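Local coordinates for protein beta-catenin homolog sys-1 (Caenorhabditis elegans, PDB 3C2G) that acts as a beta-catenin in the Wnt asymmetry pathway, binding the TCF factor POP-1 directly and activating or repressing target genes according to upstream Wnt signals, at residues I549-P552 with L553-L556. Sequence-based numbering, arbitrary orientation.
Sequences IDCP and LNLL
C551 points its CB toward the residues that follow, and SG lies 3.5 Å from L553 CB. With chi1 at -171°, SG sits anti to its own backbone N and beside the carbonyl carbon, which carries it forward along the chain to L553. N554 approaches the same cysteine from another side: its carboxamide folds back so that ND2 stands 3.5 Å from C551 CB. A chi1 of -67° brings CG back beside the asparagine's own N, and chi2 then sets ND2 near the cysteine; ND2 is also hydrogen-bonded to the carbonyl oxygen of T588. The backbone here is a short 3-10 segment, P552 to L556, in the loop linking helices 539-544 and 563-579, near the C-terminal end of the armadillo domain. N554 N donates to C551 O (3.1 Å), L555 N to P552 O (2.7 Å) and L556 N to L553 O (3.0 Å). P552 CB points away overall yet still meets L555 CD2, loosely, at 4.3 Å; the proline side chain also touches W587 and C573. L555 then reaches Y502 and F506 of helix 494-507, while L553 and L556 press on M593 of helix 591-598. Ahead of the 3-10 segment, D550 OD1 accepts a hydrogen bond from C551 N at 2.8 Å.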
loop_
_atom_site.group_PDB
_atom_site.type_symbol
_atom_site.label_atom_id
_atom_site.label_comp_id
_atom_site.label_asym_id
_atom_site.label_seq_id
_atom_site.Cartn_x
_atom_site.Cartn_y
_atom_site.Cartn_z
ATOM N N ILE A 549 21.820 -17.027 27.916
ATOM C CA ILE A 549 20.974 -15.949 28.420
ATOM C C ILE A 549 21.464 -15.471 29.780
ATOM O O ILE A 549 21.732 -16.272 30.669
ATOM C CB ILE A 549 19.477 -16.376 28.440
ATOM C CG1 ILE A 549 18.876 -16.206 27.044
ATOM C CG2 ILE A 549 18.658 -15.590 29.451
ATOM C CD1 ILE A 549 17.481 -16.795 26.895
ATOM N N ASP A 550 21.614 -14.157 29.918
ATOM C CA ASP A 550 21.920 -13.539 31.206
ATOM C C ASP A 550 20.644 -13.470 32.047
ATOM O O ASP A 550 19.535 -13.542 31.508
ATOM C CB ASP A 550 22.495 -12.135 30.992
ATOM C CG ASP A 550 23.307 -11.630 32.194
ATOM O OD1 ASP A 550 23.417 -12.356 33.221
ATOM O OD2 ASP A 550 23.842 -10.497 32.102
ATOM N N CYS A 551 20.810 -13.333 33.361
ATOM C CA CYS A 551 19.706 -13.273 34.321
ATOM C C CYS A 551 18.444 -12.562 33.820
ATOM O O CYS A 551 18.428 -11.337 33.731
ATOM C CB CYS A 551 20.176 -12.568 35.588
ATOM S SG CYS A 551 18.960 -12.687 36.909
ATOM N N PRO A 552 17.380 -13.325 33.512
ATOM C CA PRO A 552 16.127 -12.718 33.040
ATOM C C PRO A 552 15.531 -11.724 34.033
ATOM O O PRO A 552 14.899 -10.758 33.618
ATOM C CB PRO A 552 15.194 -13.918 32.855
ATOM C CG PRO A 552 16.112 -15.081 32.672
ATOM C CD PRO A 552 17.280 -14.796 33.564
ATOM N N LEU A 553 15.761 -11.942 35.329
ATOM C CA LEU A 553 15.269 -11.030 36.362
ATOM C C LEU A 553 15.616 -9.571 36.074
ATOM O O LEU A 553 14.828 -8.671 36.372
ATOM C CB LEU A 553 15.748 -11.447 37.759
ATOM C CG LEU A 553 15.114 -10.732 38.968
ATOM C CD1 LEU A 553 13.569 -10.688 38.894
ATOM C CD2 LEU A 553 15.560 -11.345 40.293
ATOM N N ASN A 554 16.775 -9.349 35.458
ATOM C CA ASN A 554 17.223 -8.005 35.083
ATOM C C ASN A 554 16.333 -7.313 34.031
ATOM O O ASN A 554 16.437 -6.105 33.823
ATOM C CB ASN A 554 18.694 -8.035 34.639
ATOM C CG ASN A 554 19.653 -8.382 35.782
ATOM O OD1 ASN A 554 19.419 -8.035 36.942
ATOM N ND2 ASN A 554 20.743 -9.071 35.452
ATOM N N LEU A 555 15.462 -8.083 33.378
ATOM C CA LEU A 555 14.434 -7.533 32.486
ATOM C C LEU A 555 13.414 -6.670 33.238
ATOM O O LEU A 555 12.684 -5.890 32.632
ATOM C CB LEU A 555 13.686 -8.669 31.791
ATOM C CG LEU A 555 13.971 -9.157 30.372
ATOM C CD1 LEU A 555 15.332 -8.751 29.814
ATOM C CD2 LEU A 555 13.811 -10.672 30.360
ATOM N N LEU A 556 13.360 -6.836 34.555
ATOM C CA LEU A 556 12.363 -6.162 35.379
ATOM C C LEU A 556 12.907 -4.902 36.013
ATOM O O LEU A 556 12.182 -4.205 36.714
ATOM C CB LEU A 556 11.858 -7.084 36.484
ATOM C CG LEU A 556 11.145 -8.383 36.122
ATOM C CD1 LEU A 556 10.587 -9.003 37.394
ATOM C CD2 LEU A 556 10.045 -8.158 35.107
#